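Long-range contacts in membrane-anchored mycosin mycp1 (Mycobacterium thermoresistibile, PDB 4HVL), which is a subtilisin-like serine protease of the mycosin type and an essential component of the type VII (ESX-1) secretion system: residues Glu24-Cys29 / Ala137-Gly142; Asp97-Gly102 / His133-Phe138. All coordinates share one frame; numbering follows the deposited sequence.

Contact 1. Residues Glu24-Cys29 / Ala137-Gly142; sequences EQRRVC and AFQPVG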
loop_
_atom_site.group_PDB
_atom_site.type_symbol
_atom_site.label_atom_id
_atom_site.label_comp_id
_atom_site.label_asym_id
_atom_site.label_seq_id
_atom_site.Cartn_x
_atom_site.Cartn_y
_atom_site.Cartn_z
ATOM N N GLU A 24 18.788 13.760 3.808
ATOM C CA GLU A 24 18.633 15.173 4.130
ATOM C C GLU A 24 17.487 15.790 3.348
ATOM O O GLU A 24 17.354 15.577 2.129
ATOM C CB GLU A 24 19.933 15.931 3.836
ATOM C CG GLU A 24 19.830 17.443 4.044
ATOM C CD GLU A 24 21.163 18.170 3.908
ATOM O OE1 GLU A 24 22.153 17.551 3.464
ATOM O OE2 GLU A 24 21.207 19.378 4.221
ATOM N N GLN A 25 16.664 16.572 4.052
ATOM C CA GLN A 25 15.554 17.258 3.405
ATOM C C GLN A 25 16.090 18.382 2.524
ATOM O O GLN A 25 16.717 19.310 3.020
ATOM C CB GLN A 25 14.573 17.820 4.431
ATOM C CG GLN A 25 13.355 18.435 3.788
ATOM C CD GLN A 25 12.314 18.866 4.799
ATOM O OE1 GLN A 25 12.467 18.650 5.993
ATOM N NE2 GLN A 25 11.241 19.465 4.316
ATOM N N ARG A 26 15.826 18.288 1.224
ATOM C CA ARG A 26 16.220 19.319 0.265
ATOM C C ARG A 26 15.051 20.200 -0.201
ATOM O O ARG A 26 15.273 21.253 -0.782
ATOM C CB ARG A 26 16.869 18.669 -0.948
ATOM C CG ARG A 26 18.076 17.786 -0.635
ATOM C CD ARG A 26 19.364 18.571 -0.448
ATOM N NE ARG A 26 20.514 17.812 -0.962
ATOM C CZ ARG A 26 21.381 17.093 -0.236
ATOM N NH1 ARG A 26 21.289 17.005 1.087
ATOM N NH2 ARG A 26 22.370 16.454 -0.847
ATOM N N ARG A 27 13.816 19.782 0.039
ATOM C CA ARG A 27 12.659 20.548 -0.396
ATOM C C ARG A 27 11.674 20.838 0.729
ATOM O O ARG A 27 11.495 20.018 1.640
ATOM C CB ARG A 27 11.895 19.788 -1.474
ATOM C CG ARG A 27 12.679 19.458 -2.723
ATOM C CD ARG A 27 11.734 18.774 -3.700
ATOM N NE ARG A 27 12.434 18.128 -4.810
ATOM C CZ ARG A 27 11.877 17.246 -5.643
ATOM N NH1 ARG A 27 10.600 16.886 -5.504
ATOM N NH2 ARG A 27 12.604 16.713 -6.624
ATOM N N VAL A 28 10.991 21.977 0.610
ATOM C CA VAL A 28 9.880 22.328 1.491
ATOM C C VAL A 28 8.717 21.361 1.265
ATOM O O VAL A 28 8.513 20.853 0.166
ATOM C CB VAL A 28 9.429 23.796 1.284
ATOM C CG1 VAL A 28 8.200 24.126 2.128
ATOM C CG2 VAL A 28 10.564 24.747 1.627
ATOM N N CYS A 29 7.984 21.074 2.332
ATOM C CA CYS A 29 6.961 20.038 2.281
ATOM C C CYS A 29 5.773 20.471 1.435
ATOM O O CYS A 29 5.362 21.626 1.450
ATOM C CB CYS A 29 6.508 19.698 3.696
ATOM S SG CYS A 29 7.867 19.016 4.693
ATOM N N ALA A 137 10.956 14.547 -0.722
ATOM C CA ALA A 137 11.559 15.794 -0.241
ATOM C C ALA A 137 13.004 15.625 0.272
ATOM O O ALA A 137 13.703 16.618 0.508
ATOM C CB ALA A 137 10.698 16.387 0.868
ATOM N N PHE A 138 13.428 14.374 0.451
ATOM C CA PHE A 138 14.759 14.052 0.967
ATOM C C PHE A 138 15.624 13.428 -0.097
ATOM O O PHE A 138 15.114 12.747 -0.992
ATOM C CB PHE A 138 14.646 13.054 2.115
ATOM C CG PHE A 138 14.138 13.643 3.390
ATOM C CD1 PHE A 138 12.829 14.105 3.485
ATOM C CD2 PHE A 138 14.946 13.692 4.510
ATOM C CE1 PHE A 138 12.354 14.632 4.675
ATOM C CE2 PHE A 138 14.478 14.210 5.695
ATOM C CZ PHE A 138 13.178 14.678 5.780
ATOM N N GLN A 139 16.932 13.617 0.028
ATOM C CA GLN A 139 17.910 12.997 -0.870
ATOM C C GLN A 139 19.027 12.351 -0.039
ATOM O O GLN A 139 19.382 12.867 1.032
ATOM C CB GLN A 139 18.561 14.036 -1.807
ATOM C CG GLN A 139 17.644 14.643 -2.861
ATOM C CD GLN A 139 17.170 13.624 -3.887
ATOM O OE1 GLN A 139 17.952 12.777 -4.351
ATOM N NE2 GLN A 139 15.882 13.690 -4.246
ATOM N N PRO A 140 19.621 11.260 -0.562
ATOM C CA PRO A 140 20.772 10.661 0.110
ATOM C C PRO A 140 21.923 11.660 0.238
ATOM O O PRO A 140 22.198 12.409 -0.688
ATOM C CB PRO A 140 21.163 9.491 -0.811
ATOM C CG PRO A 140 20.116 9.436 -1.882
ATOM C CD PRO A 140 19.476 10.772 -1.943
ATOM N N VAL A 141 22.553 11.706 1.407
ATOM C CA VAL A 141 23.714 12.553 1.602
ATOM C C VAL A 141 24.799 11.934 0.731
ATOM O O VAL A 141 24.977 10.710 0.740
ATOM C CB VAL A 141 24.160 12.600 3.076
ATOM C CG1 VAL A 141 25.424 13.415 3.226
ATOM C CG2 VAL A 141 23.070 13.183 3.955
ATOM N N GLY A 142 25.492 12.768 -0.046
ATOM C CA GLY A 142 26.549 12.301 -0.949
ATOM C C GLY A 142 27.337 11.180 -0.306
ATOM O O GLY A 142 27.758 11.302 0.843
#
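Ala137 and Glu24 bury the most surface in this contact, with Gln139 and Arg26 next. The carbonyl of Ala137 accepts from two successive backbone N-H groups, just past the end of strand 23-25. Arg26 N lies 2.8 Å from Ala137 O, nearly along the C=O axis. The bond from Arg27 N to Ala137 O is longer, 3.2 Å, and lies in the carbonyl plane on a lone pair. Beyond it, Glu24 and Gln139 form an antiparallel hydrogen-bonded pair. Glu24 N gives to Gln139 O at 3.0 Å, and Gln139 N gives back to Glu24 O at 2.9 Å.

Glu24, Gln139 and Arg26 meet on one side of this short sheet. The Arg26 chain bends at chi2 (-81°) and again at chi3, which brings its guanidinium back beside Glu24. Arg26 NH1 makes a salt bridge of 2.6 Å to Glu24 OE1. Gln139 CB sits over one face of the guanidinium, toward its rim, and the CG atoms of Arg26 and Gln139 touch.

Gln25 and Phe138 pair on the other side. Gln25 CB makes a CH-pi contact over the Phe138 ring, 3.8 Å from its centroid. With chi1 at -175°, the extended Gln25 chain runs on past the ring. Gln25 NE2 gives a 2.7 Å bond to Arg27 O, which fixes the amide.

The result is a two-stranded antiparallel sheet of strands 23-25 and 138-140, pinned by main-chain bonds. Polar and charged side chains line one face, and on the other Phe138 packs against Gln25, Val88 and Asp89.

Contact 2. Residues Asp97-Gly102 / His133-Phe138; sequences DCDAHG and HTSAAF. With ZN (zinc ion), chain B; ZN (zinc ion), chain G.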
loop_
_atom_site.group_PDB
_atom_site.type_symbol
_atom_site.label_atom_id
_atom_site.label_comp_id
_atom_site.label_asym_id
_atom_site.label_seq_id
_atom_site.Cartn_x
_atom_site.Cartn_y
_atom_site.Cartn_z
ATOM N N ASP A 97 4.427 14.274 7.555
ATOM C CA ASP A 97 4.209 13.971 6.148
ATOM C C ASP A 97 4.690 15.189 5.365
ATOM O O ASP A 97 4.111 16.247 5.492
ATOM C CB ASP A 97 2.723 13.728 5.858
ATOM C CG ASP A 97 2.469 13.322 4.439
ATOM O OD1 ASP A 97 3.474 13.113 3.684
ATOM O OD2 ASP A 97 1.269 13.145 4.101
ATOM N N CYS A 98 5.735 15.009 4.561
ATOM C CA CYS A 98 6.277 16.076 3.736
ATOM C C CYS A 98 5.811 15.928 2.271
ATOM O O CYS A 98 6.121 16.767 1.445
ATOM C CB CYS A 98 7.818 16.058 3.838
ATOM S SG CYS A 98 8.683 17.594 3.459
ATOM N N ASP A 99 5.014 14.901 1.973
ATOM C CA ASP A 99 4.706 14.531 0.590
ATOM C C ASP A 99 3.222 14.597 0.251
ATOM O O ASP A 99 2.834 14.200 -0.822
ATOM C CB ASP A 99 5.190 13.099 0.323
ATOM C CG ASP A 99 6.697 12.969 0.399
ATOM O OD1 ASP A 99 7.289 13.271 1.452
ATOM O OD2 ASP A 99 7.287 12.588 -0.611
ATOM N N ALA A 100 2.378 15.006 1.187
ATOM C CA ALA A 100 0.944 15.011 0.942
ATOM C C ALA A 100 0.509 13.671 0.386
ATOM O O ALA A 100 -0.171 13.610 -0.624
ATOM C CB ALA A 100 0.575 16.141 -0.016
ATOM N N HIS A 101 0.911 12.592 1.048
ATOM C CA HIS A 101 0.628 11.280 0.556
ATOM C C HIS A 101 0.170 10.374 1.704
ATOM O O HIS A 101 -0.997 9.970 1.745
ATOM C CB HIS A 101 1.855 10.732 -0.211
ATOM C CG HIS A 101 1.585 9.470 -0.963
ATOM N ND1 HIS A 101 1.662 8.230 -0.368
ATOM C CD2 HIS A 101 1.185 9.251 -2.240
ATOM C CE1 HIS A 101 1.354 7.295 -1.254
ATOM N NE2 HIS A 101 1.051 7.887 -2.394
ATOM N N GLY A 102 1.065 10.084 2.641
ATOM C CA GLY A 102 0.762 9.175 3.738
ATOM C C GLY A 102 -0.439 9.589 4.574
ATOM O O GLY A 102 -1.221 8.752 5.032
ATOM N N HIS A 133 8.604 5.566 5.457
ATOM C CA HIS A 133 9.635 4.849 4.728
ATOM C C HIS A 133 10.133 5.605 3.477
ATOM O O HIS A 133 11.279 5.391 3.068
ATOM C CB HIS A 133 9.157 3.447 4.346
ATOM C CG HIS A 133 10.137 2.707 3.499
ATOM N ND1 HIS A 133 10.042 2.669 2.128
ATOM C CD2 HIS A 133 11.304 2.098 3.813
ATOM C CE1 HIS A 133 11.079 2.021 1.633
ATOM N NE2 HIS A 133 11.856 1.659 2.637
ATOM N N THR A 134 9.309 6.482 2.889
ATOM C CA THR A 134 9.671 7.223 1.673
ATOM C C THR A 134 9.368 8.696 1.796
ATOM O O THR A 134 8.401 9.063 2.458
ATOM C CB THR A 134 8.892 6.683 0.439
ATOM O OG1 THR A 134 9.452 5.432 0.057
ATOM C CG2 THR A 134 9.004 7.589 -0.776
ATOM N N SER A 135 10.196 9.531 1.150
ATOM C CA SER A 135 9.853 10.939 0.864
ATOM C C SER A 135 10.615 11.486 -0.325
ATOM O O SER A 135 11.857 11.460 -0.335
ATOM C CB SER A 135 10.118 11.869 2.047
ATOM O OG SER A 135 9.913 13.238 1.649
ATOM N N ALA A 136 9.874 12.058 -1.275
ATOM C CA ALA A 136 10.458 12.783 -2.385
ATOM C C ALA A 136 11.148 14.104 -1.965
ATOM O O ALA A 136 11.821 14.720 -2.765
ATOM C CB ALA A 136 9.388 13.054 -3.439
ATOM N N ALA A 137 10.956 14.547 -0.722
ATOM C CA ALA A 137 11.559 15.794 -0.241
ATOM C C ALA A 137 13.004 15.625 0.272
ATOM O O ALA A 137 13.703 16.618 0.508
ATOM C CB ALA A 137 10.698 16.387 0.868
ATOM N N PHE A 138 13.428 14.374 0.451
ATOM C CA PHE A 138 14.759 14.052 0.967
ATOM C C PHE A 138 15.624 13.428 -0.097
ATOM O O PHE A 138 15.114 12.747 -0.992
ATOM C CB PHE A 138 14.646 13.054 2.115
ATOM C CG PHE A 138 14.138 13.643 3.390
ATOM C CD1 PHE A 138 12.829 14.105 3.485
ATOM C CD2 PHE A 138 14.946 13.692 4.510
ATOM C CE1 PHE A 138 12.354 14.632 4.675
ATOM C CE2 PHE A 138 14.478 14.210 5.695
ATOM C CZ PHE A 138 13.178 14.678 5.780
HETATM ZN ZN ZN B . 8.713 3.543 0.695
HETATM ZN ZN ZN G . 0.771 6.708 -4.161
HETATM O O HOH W 1 2.028 7.738 -5.554
#
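Asp99 grips Ser135 and Ala136 with its carboxylate, and the residues before it shape the loop that presents it. Asp97 starts the first segment. Asp97 OD1 accepts from Asp99 N at 2.9 Å, met from above the carboxylate plane, in an Asx turn, which probably helps to place Asp99. Asp97 OD2 takes His101 N on the syn lone pair. Next, Cys98 SG packs on Ala137 CB at 3.5 Å.

Asp99 uses both oxygens, each on its syn side. Asp99 OD1 receives Ser135 OG at 2.6 Å, and Asp99 OD2 receives Ala136 N at 2.7 Å. Chi1 of Ser135 (173°) sets OG opposite its own N. Ser135 OG also accepts from Ala137 N in an ST turn, and one hydroxyl thus ties the carboxylate to the backbone of the type I turn Ser135-Phe138.

His101 NE2 binds a zinc ion at 2.1 Å; a water and Ser312 are among its other ligands. His101 ND1 is hydrogen-bonded to Asp70 OD1; Asp70, His101 and Ser312 are the predicted charge-relay residues. His133 ND1 and Thr134 OG1 hold a second zinc ion together with Glu181.

His101 is the N-cap of helix 102-110, and Asp97-His101 lead into it from the loop after strand 82-86. His133-Ala137 link parallel strand 127-132 to strand 138-140.

Overall arrangement
Contacts 1 and 2 lie with their centres about 10 Å apart, on the same side of the chain's centre. Ala137 serves both: its O meets Glu24-Cys29 and its CB meets Cys98, while Phe138 packs on Gln25. The disulfide Cys29 SG-Cys98 SG, 2.1 Å long, joins their first segments directly. Gln25 NE2 packs 3.3 Å from Cys98 SG beside it. Contact 2 contains His101 and residues of two zinc sites. The side chain of Asp99 is about 7 Å from that of Asp70, and that of Ala137 about 11 Å from that of His101. Together the contacts join 24-29 to the loop that carries the predicted catalytic His101.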